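Side-chain contacts in N-hydroxyarylamine O-acetyltransferase (Bacillus cereus, PDB 4DMO), which is an active arylamine N-acetyltransferase that uses a non-canonical catalytic triad and probably also transfers acetyl groups to N-hydroxyarylamines: residues N119-I124 and F188-V193; P217-L222 and N255-K260; F6-F11 and I16-T21; K203-V206 and P212-K215. All coordinates share one frame; numbering follows the deposited sequence.

Interaction 1: residues N119-I124 and F188-V193; sequences NELYLI and FYIEEV
Leu121 meets Ile190, and Leu123 meets Phe188, on one face of the antiparallel sheet belonging to the barrel-like second domain of arylamine N-acetyltransferases. Strand 120-124 and strand 183-188 are not neighbours in that sheet: strands 103-117 and 88-98 run between them, so the side chains bridge a span that the backbones do not, and the closest CA atoms, of Leu123 and Ile190, stay 9.9 Å apart. The deep half is Leu123 with Phe188. Both are buried, yet they only graze one another, Leu123 CD1 coming to 4.5 Å from Phe188 CZ, obliquely to the ring. Much of their packing is with others: Leu165 touches Leu123 and Val92 touches Phe188. The half nearer solvent makes the closer contact. Leu121 and Ile190 are both partly exposed and reach for each other tip to tip. With its CG1 anti to the backbone N (chi1 -168°), Ile190 swings its longer branch toward the strand, although its CB does not point there directly. Phe139 lies against both residues, and Tyr163 against Ile190. Asn162 holds the backbone of Ile190, its OD1 accepting a hydrogen bond from Ile190 N. Only methyl and methylene groups meet on this outer side: CD1 of Leu121 sits 3.6 Å from CD1 of Ile190 and 4.2 Å from its CG1.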
loop_
_atom_site.group_PDB
_atom_site.type_symbol
_atom_site.label_atom_id
_atom_site.label_comp_id
_atom_site.label_asym_id
_atom_site.label_seq_id
_atom_site.Cartn_x
_atom_site.Cartn_y
_atom_site.Cartn_z
ATOM N N ASN A 119 -15.990 16.517 -8.518
ATOM C CA ASN A 119 -15.075 17.527 -9.045
ATOM C C ASN A 119 -13.824 17.762 -8.195
ATOM O O ASN A 119 -13.069 18.684 -8.482
ATOM C CB ASN A 119 -15.806 18.871 -9.211
ATOM C CG ASN A 119 -16.147 19.182 -10.660
ATOM O OD1 ASN A 119 -15.346 18.911 -11.567
ATOM N ND2 ASN A 119 -17.354 19.736 -10.893
ATOM N N GLU A 120 -13.602 16.957 -7.155
ATOM C CA GLU A 120 -12.425 17.161 -6.312
ATOM C C GLU A 120 -11.560 15.918 -6.222
ATOM O O GLU A 120 -12.052 14.782 -6.240
ATOM C CB GLU A 120 -12.828 17.633 -4.917
ATOM C CG GLU A 120 -13.025 19.160 -4.818
ATOM C CD GLU A 120 -13.695 19.569 -3.528
ATOM O OE1 GLU A 120 -14.007 18.665 -2.715
ATOM O OE2 GLU A 120 -13.901 20.788 -3.329
ATOM N N LEU A 121 -10.259 16.155 -6.089
ATOM C CA LEU A 121 -9.279 15.096 -6.209
ATOM C C LEU A 121 -8.942 14.562 -4.839
ATOM O O LEU A 121 -8.830 15.339 -3.882
ATOM C CB LEU A 121 -8.015 15.605 -6.899
ATOM C CG LEU A 121 -7.873 15.390 -8.407
ATOM C CD1 LEU A 121 -6.382 15.338 -8.779
ATOM C CD2 LEU A 121 -8.569 14.126 -8.909
ATOM N N TYR A 122 -8.816 13.230 -4.766
ATOM C CA TYR A 122 -8.365 12.535 -3.565
ATOM C C TYR A 122 -7.294 11.538 -3.936
ATOM O O TYR A 122 -7.399 10.860 -4.947
ATOM C CB TYR A 122 -9.525 11.806 -2.874
ATOM C CG TYR A 122 -10.639 12.734 -2.441
ATOM C CD1 TYR A 122 -11.558 13.196 -3.351
ATOM C CD2 TYR A 122 -10.749 13.149 -1.120
ATOM C CE1 TYR A 122 -12.551 14.053 -2.984
ATOM C CE2 TYR A 122 -11.745 14.020 -0.731
ATOM C CZ TYR A 122 -12.652 14.462 -1.673
ATOM O OH TYR A 122 -13.660 15.316 -1.309
ATOM N N LEU A 123 -6.263 11.470 -3.107
ATOM C CA LEU A 123 -5.248 10.432 -3.199
ATOM C C LEU A 123 -5.745 9.215 -2.433
ATOM O O LEU A 123 -6.056 9.302 -1.239
ATOM C CB LEU A 123 -3.962 10.922 -2.571
ATOM C CG LEU A 123 -2.739 10.020 -2.483
ATOM C CD1 LEU A 123 -2.088 9.823 -3.852
ATOM C CD2 LEU A 123 -1.778 10.652 -1.507
ATOM N N ILE A 124 -5.819 8.080 -3.122
ATOM C CA ILE A 124 -6.136 6.810 -2.475
ATOM C C ILE A 124 -4.850 5.988 -2.223
ATOM O O ILE A 124 -4.234 5.459 -3.155
ATOM C CB ILE A 124 -7.127 6.008 -3.343
ATOM C CG1 ILE A 124 -8.320 6.905 -3.725
ATOM C CG2 ILE A 124 -7.550 4.720 -2.634
ATOM C CD1 ILE A 124 -9.056 7.573 -2.520
ATOM N N PHE A 188 5.089 12.858 -5.911
ATOM C CA PHE A 188 4.520 12.242 -7.108
ATOM C C PHE A 188 4.117 13.293 -8.132
ATOM O O PHE A 188 3.978 14.455 -7.790
ATOM C CB PHE A 188 3.301 11.386 -6.772
ATOM C CG PHE A 188 2.138 12.166 -6.190
ATOM C CD1 PHE A 188 2.118 12.514 -4.851
ATOM C CD2 PHE A 188 1.060 12.527 -6.981
ATOM C CE1 PHE A 188 1.043 13.215 -4.312
ATOM C CE2 PHE A 188 -0.005 13.240 -6.445
ATOM C CZ PHE A 188 -0.013 13.571 -5.107
ATOM N N TYR A 189 3.958 12.859 -9.380
ATOM C CA TYR A 189 3.417 13.676 -10.449
ATOM C C TYR A 189 1.907 13.385 -10.597
ATOM O O TYR A 189 1.490 12.222 -10.536
ATOM C CB TYR A 189 4.141 13.356 -11.761
ATOM C CG TYR A 189 5.603 13.700 -11.773
ATOM C CD1 TYR A 189 6.016 15.019 -11.973
ATOM C CD2 TYR A 189 6.592 12.710 -11.586
ATOM C CE1 TYR A 189 7.386 15.362 -11.990
ATOM C CE2 TYR A 189 7.985 13.045 -11.606
ATOM C CZ TYR A 189 8.350 14.386 -11.805
ATOM O OH TYR A 189 9.674 14.770 -11.826
ATOM N N ILE A 190 1.092 14.429 -10.765
ATOM C CA ILE A 190 -0.367 14.268 -10.892
ATOM C C ILE A 190 -0.749 13.652 -12.238
ATOM O O ILE A 190 -1.853 13.135 -12.410
ATOM C CB ILE A 190 -1.113 15.631 -10.711
ATOM C CG1 ILE A 190 -2.623 15.423 -10.540
ATOM C CG2 ILE A 190 -0.842 16.551 -11.905
ATOM C CD1 ILE A 190 -3.004 14.431 -9.444
ATOM N N GLU A 191 0.176 13.730 -13.189
ATOM C CA GLU A 191 0.011 13.171 -14.531
ATOM C C GLU A 191 -0.253 11.648 -14.504
ATOM O O GLU A 191 0.473 10.873 -13.882
ATOM C CB GLU A 191 1.250 13.488 -15.383
ATOM C CG GLU A 191 1.370 14.981 -15.854
ATOM C CD GLU A 191 1.862 15.978 -14.781
ATOM O OE1 GLU A 191 2.482 15.569 -13.768
ATOM O OE2 GLU A 191 1.616 17.185 -14.957
ATOM N N GLU A 192 -1.293 11.240 -15.214
ATOM C CA GLU A 192 -1.747 9.860 -15.243
ATOM C C GLU A 192 -0.788 8.888 -15.926
ATOM O O GLU A 192 -0.150 9.185 -16.941
ATOM C CB GLU A 192 -3.112 9.782 -15.918
ATOM C CG GLU A 192 -3.387 8.455 -16.563
ATOM C CD GLU A 192 -4.844 8.289 -16.916
ATOM O OE1 GLU A 192 -5.658 9.079 -16.395
ATOM O OE2 GLU A 192 -5.165 7.380 -17.714
ATOM N N VAL A 193 -0.689 7.716 -15.326
ATOM C CA VAL A 193 0.130 6.645 -15.859
ATOM C C VAL A 193 -0.723 5.371 -15.963
ATOM O O VAL A 193 -1.835 5.324 -15.427
ATOM C CB VAL A 193 1.373 6.403 -14.957
ATOM C CG1 VAL A 193 2.166 7.697 -14.743
ATOM C CG2 VAL A 193 0.969 5.799 -13.611
#

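Interaction 2: residues P217-L222 and N255-K260; sequences PLIVKL and NLLHSK
Ile219 and Leu257 make the apolar half of this contact, their side chains crossing at about a right angle. One methyl of the leucine does the touching: Leu257 CD2 lies 3.6 Å from Ile219 CD1 and 3.9 Å from Ile219 CG1. The isoleucine puts CG1 beside its backbone N, and with a chi2 of 96°, well off a staggered value, its CD1 lies against that methyl. Two residues further along the strand the chemistry changes. Lys221 starts out extended, with CG anti to the backbone N (chi1 -166°), then bends at its last two torsions. Lys221 CE packs 3.5 Å from Lys260 O, a carbonyl oxygen of the helix. The ammonium curls back to give a hydrogen bond from Lys221 NZ to Leu222 O at 2.9 Å, with a C=O...N angle of 159°. The same NZ also bonds to the carbonyl oxygen of Gln36, so the charge is gripped by at least two backbone oxygens. Lying near the C-terminal end of helix 250-261, it may also gain from the helix dipole. Around this first shell, Leu43 rests on both Ile219 and Leu257, Tyr253 and Phe261 add aromatic cover to Ile219, and Leu230 of the next strand touches Leu257. Backbone hydrogen bonds between Ile219 and Leu230 and between Lys221 and Ala228 fix the strand. A helix laid across an antiparallel sheet in this way is the layout of the C-terminal domain of arylamine N-acetyltransferases.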
loop_
_atom_site.group_PDB
_atom_site.type_symbol
_atom_site.label_atom_id
_atom_site.label_comp_id
_atom_site.label_asym_id
_atom_site.label_seq_id
_atom_site.Cartn_x
_atom_site.Cartn_y
_atom_site.Cartn_z
ATOM N N PRO A 217 13.405 -10.579 3.621
ATOM C CA PRO A 217 11.942 -10.545 3.787
ATOM C C PRO A 217 11.497 -9.377 4.639
ATOM O O PRO A 217 12.120 -9.077 5.652
ATOM C CB PRO A 217 11.644 -11.838 4.531
ATOM C CG PRO A 217 12.855 -12.752 4.194
ATOM C CD PRO A 217 14.000 -11.812 4.155
ATOM N N LEU A 218 10.406 -8.750 4.213
ATOM C CA LEU A 218 9.799 -7.631 4.894
ATOM C C LEU A 218 8.274 -7.798 4.793
ATOM O O LEU A 218 7.722 -7.858 3.693
ATOM C CB LEU A 218 10.256 -6.363 4.205
ATOM C CG LEU A 218 10.163 -5.030 4.911
ATOM C CD1 LEU A 218 10.918 -3.992 4.066
ATOM C CD2 LEU A 218 8.735 -4.615 5.088
ATOM N N ILE A 219 7.603 -7.928 5.929
ATOM C CA ILE A 219 6.142 -8.062 5.958
ATOM C C ILE A 219 5.575 -7.176 7.060
ATOM O O ILE A 219 5.933 -7.353 8.214
ATOM C CB ILE A 219 5.667 -9.488 6.270
ATOM C CG1 ILE A 219 6.219 -10.524 5.264
ATOM C CG2 ILE A 219 4.154 -9.525 6.260
ATOM C CD1 ILE A 219 7.459 -11.204 5.744
ATOM N N VAL A 220 4.666 -6.259 6.719
ATOM C CA VAL A 220 3.986 -5.472 7.743
ATOM C C VAL A 220 2.472 -5.446 7.484
ATOM O O VAL A 220 2.019 -5.476 6.342
ATOM C CB VAL A 220 4.554 -4.032 7.810
ATOM C CG1 VAL A 220 4.472 -3.386 6.496
ATOM C CG2 VAL A 220 3.788 -3.163 8.798
ATOM N N LYS A 221 1.702 -5.417 8.567
ATOM C CA LYS A 221 0.265 -5.298 8.485
ATOM C C LYS A 221 -0.299 -4.605 9.704
ATOM O O LYS A 221 0.111 -4.887 10.822
ATOM C CB LYS A 221 -0.374 -6.659 8.388
ATOM C CG LYS A 221 -1.806 -6.573 7.972
ATOM C CD LYS A 221 -2.452 -7.955 7.790
ATOM C CE LYS A 221 -2.632 -8.705 9.083
ATOM N NZ LYS A 221 -3.535 -7.967 9.970
ATOM N N LEU A 222 -1.251 -3.707 9.487
ATOM C CA LEU A 222 -1.982 -3.134 10.615
ATOM C C LEU A 222 -2.819 -4.208 11.262
ATOM O O LEU A 222 -3.203 -5.207 10.643
ATOM C CB LEU A 222 -2.864 -1.968 10.173
ATOM C CG LEU A 222 -1.994 -0.874 9.526
ATOM C CD1 LEU A 222 -2.824 0.324 9.292
ATOM C CD2 LEU A 222 -0.762 -0.521 10.366
ATOM N N ASN A 255 4.863 -20.552 10.112
ATOM C CA ASN A 255 3.726 -20.407 10.996
ATOM C C ASN A 255 3.353 -18.939 11.191
ATOM O O ASN A 255 2.196 -18.578 11.055
ATOM C CB ASN A 255 4.007 -21.089 12.339
ATOM C CG ASN A 255 4.073 -22.595 12.215
ATOM O OD1 ASN A 255 3.402 -23.184 11.374
ATOM N ND2 ASN A 255 4.908 -23.216 13.022
ATOM N N LEU A 256 4.332 -18.104 11.486
ATOM C CA LEU A 256 4.093 -16.691 11.683
ATOM C C LEU A 256 3.516 -16.002 10.438
ATOM O O LEU A 256 2.684 -15.105 10.542
ATOM C CB LEU A 256 5.383 -16.000 12.106
ATOM C CG LEU A 256 5.752 -16.165 13.590
ATOM C CD1 LEU A 256 7.169 -15.636 13.898
ATOM C CD2 LEU A 256 4.733 -15.480 14.489
ATOM N N LEU A 257 4.014 -16.374 9.272
ATOM C CA LEU A 257 3.536 -15.784 8.043
ATOM C C LEU A 257 2.074 -16.063 7.937
ATOM O O LEU A 257 1.293 -15.199 7.574
ATOM C CB LEU A 257 4.275 -16.345 6.831
ATOM C CG LEU A 257 5.639 -15.737 6.510
ATOM C CD1 LEU A 257 6.240 -16.481 5.327
ATOM C CD2 LEU A 257 5.554 -14.282 6.191
ATOM N N HIS A 258 1.693 -17.278 8.297
ATOM C CA HIS A 258 0.302 -17.674 8.168
ATOM C C HIS A 258 -0.563 -17.139 9.292
ATOM O O HIS A 258 -1.612 -16.536 9.053
ATOM C CB HIS A 258 0.160 -19.191 8.124
ATOM C CG HIS A 258 -1.263 -19.631 8.109
ATOM N ND1 HIS A 258 -1.880 -20.187 9.211
ATOM C CD2 HIS A 258 -2.213 -19.538 7.152
ATOM C CE1 HIS A 258 -3.141 -20.441 8.921
ATOM N NE2 HIS A 258 -3.367 -20.067 7.672
ATOM N N SER A 259 -0.124 -17.353 10.518
ATOM C CA SER A 259 -0.901 -16.957 11.699
ATOM C C SER A 259 -1.058 -15.434 11.872
ATOM O O SER A 259 -2.110 -14.951 12.311
ATOM C CB SER A 259 -0.244 -17.547 12.951
ATOM O OG SER A 259 -0.451 -18.931 12.951
ATOM N N LYS A 260 -0.011 -14.670 11.579
ATOM C CA LYS A 260 -0.112 -13.219 11.714
ATOM C C LYS A 260 -0.540 -12.542 10.433
ATOM O O LYS A 260 -1.152 -11.503 10.474
ATOM C CB LYS A 260 1.205 -12.614 12.224
ATOM C CG LYS A 260 1.661 -13.188 13.574
ATOM C CD LYS A 260 1.252 -12.311 14.788
ATOM C CE LYS A 260 1.267 -13.113 16.113
ATOM N NZ LYS A 260 0.254 -14.249 16.157
#

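Interaction 3: residues F6-F11 and I16-T21; sequences FQKQFF and IEEKDT
Lys8 runs past the end of Glu18, its hydrocarbon chain rather than its charge making the contact: CG of Lys8 is 3.4 Å from Glu18 OE2, while the fully extended chain carries NZ on to 5.0 Å from that oxygen, too far for a salt bridge. A water bridges the two residues, donating to Lys8 O and to Glu18 OE2. One turn later comes Phe11, against which the returning loop packs. This is the first helix of the N-terminal helical bundle of the arylamine N-acetyltransferase fold, and the chain doubles back along it after helix 5-14. With CG beside the backbone N (chi1 -69°), the ring stands out to meet that loop. Glu18 CA makes a CH-pi contact over one face, 4.0 Å from the centroid of the Phe11 ring, and Lys19 N sits over the rim. Ile16 comes in at the edge, its CG1 3.7 Å from Phe11 CD2, while Phe81 of helix 71-84 packs edge-to-face with the same ring. The main chain of Phe11 also holds the loop's start, since Ile16 N donates to Phe11 O at 3.2 Å, with an N-H...O angle of 165°.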
loop_
_atom_site.group_PDB
_atom_site.type_symbol
_atom_site.label_atom_id
_atom_site.label_comp_id
_atom_site.label_asym_id
_atom_site.label_seq_id
_atom_site.Cartn_x
_atom_site.Cartn_y
_atom_site.Cartn_z
ATOM N N PHE A 6 -13.845 -9.516 -9.937
ATOM C CA PHE A 6 -12.850 -8.770 -9.177
ATOM C C PHE A 6 -13.477 -8.183 -7.926
ATOM O O PHE A 6 -12.952 -8.361 -6.836
ATOM C CB PHE A 6 -12.204 -7.668 -10.022
ATOM C CG PHE A 6 -10.899 -7.169 -9.452
ATOM C CD1 PHE A 6 -9.694 -7.652 -9.933
ATOM C CD2 PHE A 6 -10.882 -6.246 -8.410
ATOM C CE1 PHE A 6 -8.487 -7.209 -9.399
ATOM C CE2 PHE A 6 -9.674 -5.799 -7.870
ATOM C CZ PHE A 6 -8.489 -6.286 -8.359
ATOM N N GLN A 7 -14.606 -7.495 -8.084
ATOM C CA GLN A 7 -15.329 -6.899 -6.956
ATOM C C GLN A 7 -15.744 -7.939 -5.905
ATOM O O GLN A 7 -15.610 -7.726 -4.690
ATOM C CB GLN A 7 -16.574 -6.177 -7.466
ATOM C CG GLN A 7 -16.288 -4.887 -8.220
ATOM C CD GLN A 7 -17.562 -4.121 -8.576
ATOM O OE1 GLN A 7 -18.144 -4.332 -9.643
ATOM N NE2 GLN A 7 -17.999 -3.230 -7.679
ATOM N N LYS A 8 -16.264 -9.068 -6.371
ATOM C CA LYS A 8 -16.747 -10.082 -5.444
ATOM C C LYS A 8 -15.589 -10.669 -4.617
ATOM O O LYS A 8 -15.689 -10.789 -3.397
ATOM C CB LYS A 8 -17.470 -11.194 -6.212
ATOM C CG LYS A 8 -18.161 -12.199 -5.324
ATOM C CD LYS A 8 -18.761 -13.365 -6.117
ATOM C CE LYS A 8 -19.341 -14.466 -5.204
ATOM N NZ LYS A 8 -19.730 -15.692 -5.975
ATOM N N GLN A 9 -14.496 -11.015 -5.290
ATOM C CA GLN A 9 -13.314 -11.550 -4.621
ATOM C C GLN A 9 -12.707 -10.528 -3.676
ATOM O O GLN A 9 -12.143 -10.885 -2.640
ATOM C CB GLN A 9 -12.291 -11.985 -5.645
ATOM C CG GLN A 9 -12.846 -12.947 -6.671
ATOM C CD GLN A 9 -12.247 -14.312 -6.541
ATOM O OE1 GLN A 9 -11.998 -14.799 -5.426
ATOM N NE2 GLN A 9 -11.995 -14.949 -7.684
ATOM N N PHE A 10 -12.828 -9.256 -4.040
ATOM C CA PHE A 10 -12.324 -8.167 -3.230
ATOM C C PHE A 10 -13.112 -8.030 -1.930
ATOM O O PHE A 10 -12.524 -7.981 -0.865
ATOM C CB PHE A 10 -12.342 -6.869 -4.041
ATOM C CG PHE A 10 -11.568 -5.743 -3.415
ATOM C CD1 PHE A 10 -10.246 -5.509 -3.755
ATOM C CD2 PHE A 10 -12.169 -4.904 -2.500
ATOM C CE1 PHE A 10 -9.537 -4.466 -3.180
ATOM C CE2 PHE A 10 -11.461 -3.865 -1.920
ATOM C CZ PHE A 10 -10.135 -3.662 -2.255
ATOM N N PHE A 11 -14.437 -7.958 -2.001
ATOM C CA PHE A 11 -15.226 -7.895 -0.771
ATOM C C PHE A 11 -14.902 -9.133 0.095
ATOM O O PHE A 11 -14.726 -9.039 1.317
ATOM C CB PHE A 11 -16.730 -7.858 -1.070
ATOM C CG PHE A 11 -17.210 -6.576 -1.728
ATOM C CD1 PHE A 11 -17.759 -6.602 -2.997
ATOM C CD2 PHE A 11 -17.127 -5.360 -1.076
ATOM C CE1 PHE A 11 -18.220 -5.432 -3.605
ATOM C CE2 PHE A 11 -17.581 -4.207 -1.681
ATOM C CZ PHE A 11 -18.120 -4.248 -2.953
ATOM N N ILE A 16 -15.863 -7.914 4.146
ATOM C CA ILE A 16 -16.919 -6.909 4.285
ATOM C C ILE A 16 -18.104 -7.240 3.362
ATOM O O ILE A 16 -17.988 -8.036 2.422
ATOM C CB ILE A 16 -16.419 -5.503 3.924
ATOM C CG1 ILE A 16 -16.044 -5.456 2.445
ATOM C CG2 ILE A 16 -15.264 -5.128 4.827
ATOM C CD1 ILE A 16 -15.464 -4.137 2.002
ATOM N N GLU A 17 -19.243 -6.622 3.627
ATOM C CA GLU A 17 -20.450 -6.905 2.852
ATOM C C GLU A 17 -20.279 -6.638 1.343
ATOM O O GLU A 17 -19.702 -5.638 0.935
ATOM C CB GLU A 17 -21.615 -6.071 3.397
ATOM C CG GLU A 17 -22.952 -6.382 2.730
ATOM C CD GLU A 17 -24.052 -5.398 3.103
ATOM O OE1 GLU A 17 -24.207 -5.133 4.318
ATOM O OE2 GLU A 17 -24.758 -4.902 2.186
ATOM N N GLU A 18 -20.774 -7.536 0.511
ATOM C CA GLU A 18 -20.906 -7.225 -0.898
ATOM C C GLU A 18 -21.776 -5.966 -1.035
ATOM O O GLU A 18 -22.619 -5.694 -0.188
ATOM C CB GLU A 18 -21.533 -8.400 -1.652
ATOM C CG GLU A 18 -20.632 -9.635 -1.754
ATOM C CD GLU A 18 -21.202 -10.728 -2.670
ATOM O OE1 GLU A 18 -22.329 -10.554 -3.173
ATOM O OE2 GLU A 18 -20.511 -11.745 -2.925
ATOM N N LYS A 19 -21.510 -5.152 -2.051
ATOM C CA LYS A 19 -22.321 -3.967 -2.332
ATOM C C LYS A 19 -22.392 -3.731 -3.830
ATOM O O LYS A 19 -21.353 -3.638 -4.482
ATOM C CB LYS A 19 -21.732 -2.723 -1.669
ATOM C CG LYS A 19 -21.767 -2.731 -0.162
ATOM C CD LYS A 19 -21.426 -1.352 0.390
ATOM C CE LYS A 19 -21.933 -1.185 1.813
ATOM N NZ LYS A 19 -22.034 0.250 2.209
ATOM N N ASP A 20 -23.608 -3.619 -4.370
ATOM C CA ASP A 20 -23.789 -3.363 -5.805
ATOM C C ASP A 20 -23.655 -1.875 -6.129
ATOM O O ASP A 20 -23.484 -1.502 -7.291
ATOM C CB ASP A 20 -25.132 -3.907 -6.309
ATOM C CG ASP A 20 -24.971 -5.154 -7.193
ATOM O OD1 ASP A 20 -23.978 -5.234 -7.957
ATOM O OD2 ASP A 20 -25.845 -6.048 -7.132
ATOM N N THR A 21 -23.745 -1.036 -5.104
ATOM C CA THR A 21 -23.420 0.377 -5.243
ATOM C C THR A 21 -22.436 0.789 -4.155
ATOM O O THR A 21 -22.778 0.767 -2.976
ATOM C CB THR A 21 -24.668 1.269 -5.144
ATOM O OG1 THR A 21 -25.531 1.020 -6.260
ATOM C CG2 THR A 21 -24.276 2.726 -5.154
HETATM O O HOH W 1 -17.885 -10.934 -1.706
#

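Interaction 4: residues K203-V206 and P212-K215; sequences KIIV and PFNK
Asn214 turns its side chain onto carbonyls in the last turn of helix 195-207. Asn214 CB lies 3.4 Å from Val206 O, with Ile205 O slightly further off. CG is set between the backbone N and the carbonyl carbon (chi1 62°), which keeps the amide close over the helix end, and Asn214 CG lies 3.6 Å from Val206 O. Asn214 ND2 then donates to Val206 O at 2.8 Å in a nearly straight bond, the N-H...O angle being 169°. The acceptor lies in the plane of the amide, but the amide nitrogen stands above the carbonyl plane of Val206 rather than on a lone pair. ND2 also bonds to the carbonyl oxygen of His208, so one nitrogen ties a carbonyl of the last helical turn to one just past the helix. On the other branch, Lys215 NZ reaches back to Asn214 OD1 at 3.0 Å, in the carbonyl plane, and it too has a second partner, the carbonyl oxygen of Glu209. The loop so folded leads from the helix that follows the barrel-like sheet to strand 218-223 of the C-terminal sheet, the interdomain passage of the arylamine N-acetyltransferase fold. Beside the polar grip lies an apolar one. Ile205 and Phe213 run side by side, pointing the same way, with Ile205 CG2 3.7 Å from Phe213 CB and at the edge of the ring. Pro212 CG lies over one face of the Phe213 ring, toward its rim. Ser211 OG bonds both Ile205 O and Phe213 N, and Ile45 touches Ile205, Val206 and Asn214.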
loop_
_atom_site.group_PDB
_atom_site.type_symbol
_atom_site.label_atom_id
_atom_site.label_comp_id
_atom_site.label_asym_id
_atom_site.label_seq_id
_atom_site.Cartn_x
_atom_site.Cartn_y
_atom_site.Cartn_z
ATOM N N LYS A 203 9.994 -3.518 -11.770
ATOM C CA LYS A 203 11.311 -3.844 -12.257
ATOM C C LYS A 203 12.316 -3.085 -11.446
ATOM O O LYS A 203 13.332 -3.645 -11.039
ATOM C CB LYS A 203 11.441 -3.505 -13.751
ATOM C CG LYS A 203 12.713 -4.058 -14.435
ATOM C CD LYS A 203 12.839 -3.606 -15.926
ATOM C CE LYS A 203 14.164 -4.060 -16.616
ATOM N NZ LYS A 203 14.237 -5.553 -16.894
ATOM N N ILE A 204 12.052 -1.803 -11.221
ATOM C CA ILE A 204 12.953 -0.974 -10.440
ATOM C C ILE A 204 13.133 -1.549 -9.037
ATOM O O ILE A 204 14.254 -1.746 -8.575
ATOM C CB ILE A 204 12.439 0.477 -10.360
ATOM C CG1 ILE A 204 12.604 1.149 -11.718
ATOM C CG2 ILE A 204 13.201 1.253 -9.303
ATOM C CD1 ILE A 204 11.697 2.325 -11.939
ATOM N N ILE A 205 12.033 -1.820 -8.353
ATOM C CA ILE A 205 12.105 -2.326 -6.988
ATOM C C ILE A 205 12.691 -3.766 -6.956
ATOM O O ILE A 205 13.459 -4.123 -6.054
ATOM C CB ILE A 205 10.692 -2.270 -6.292
ATOM C CG1 ILE A 205 10.225 -0.810 -6.063
ATOM C CG2 ILE A 205 10.698 -3.039 -4.993
ATOM C CD1 ILE A 205 11.158 0.067 -5.259
ATOM N N VAL A 206 12.389 -4.595 -7.946
ATOM C CA VAL A 206 13.065 -5.899 -7.992
ATOM C C VAL A 206 14.597 -5.829 -8.237
ATOM O O VAL A 206 15.377 -6.560 -7.605
ATOM C CB VAL A 206 12.454 -6.817 -9.063
ATOM C CG1 VAL A 206 13.386 -8.040 -9.318
ATOM C CG2 VAL A 206 11.075 -7.288 -8.613
ATOM N N PRO A 212 15.078 -1.051 -1.296
ATOM C CA PRO A 212 14.892 -1.533 0.074
ATOM C C PRO A 212 14.189 -2.899 0.154
ATOM O O PRO A 212 14.090 -3.412 1.268
ATOM C CB PRO A 212 14.003 -0.445 0.706
ATOM C CG PRO A 212 13.266 0.139 -0.400
ATOM C CD PRO A 212 14.154 0.038 -1.630
ATOM N N PHE A 213 13.754 -3.480 -0.976
ATOM C CA PHE A 213 12.790 -4.593 -0.941
ATOM C C PHE A 213 13.280 -5.861 -1.640
ATOM O O PHE A 213 12.534 -6.846 -1.763
ATOM C CB PHE A 213 11.423 -4.151 -1.544
ATOM C CG PHE A 213 10.764 -3.022 -0.794
ATOM C CD1 PHE A 213 10.451 -1.833 -1.427
ATOM C CD2 PHE A 213 10.493 -3.135 0.561
ATOM C CE1 PHE A 213 9.873 -0.799 -0.744
ATOM C CE2 PHE A 213 9.905 -2.094 1.250
ATOM C CZ PHE A 213 9.601 -0.926 0.599
ATOM N N ASN A 214 14.528 -5.854 -2.098
ATOM C CA ASN A 214 15.031 -7.025 -2.784
ATOM C C ASN A 214 16.193 -7.715 -2.065
ATOM O O ASN A 214 16.893 -8.500 -2.666
ATOM C CB ASN A 214 15.406 -6.679 -4.240
ATOM C CG ASN A 214 16.512 -5.654 -4.341
ATOM O OD1 ASN A 214 17.099 -5.247 -3.344
ATOM N ND2 ASN A 214 16.804 -5.233 -5.570
ATOM N N LYS A 215 16.373 -7.441 -0.778
ATOM C CA LYS A 215 17.449 -8.072 0.008
ATOM C C LYS A 215 16.904 -9.147 0.971
ATOM O O LYS A 215 17.256 -10.326 0.890
ATOM C CB LYS A 215 18.207 -7.016 0.836
ATOM C CG LYS A 215 18.538 -5.712 0.108
ATOM C CD LYS A 215 19.541 -5.916 -1.018
ATOM C CE LYS A 215 20.171 -4.597 -1.424
ATOM N NZ LYS A 215 19.154 -3.615 -1.889
#

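How the interactions relate
The four contacts fall in different parts of the fold. Interaction 3 lies at the surface of the N-terminal helical bundle and buries the most area, with a ring, a water and a backbone bond all taking part. Interactions 1, 2 and 4 are partly buried: the first is wholly apolar, the second pairs an apolar contact with a lysine close to a helix end, and the fourth relies on a hydrogen bond from a side-chain amide to a carbonyl in the last turn of a helix. Interactions 1 and 2 sit on opposite sides of the chain's centre, their centres about 31 Å apart. Only interactions 2 and 4 touch, where Leu218 CD1 packs 3.5 Å from Phe213 CE2, joining the interdomain loop to the C-terminal sheet it enters.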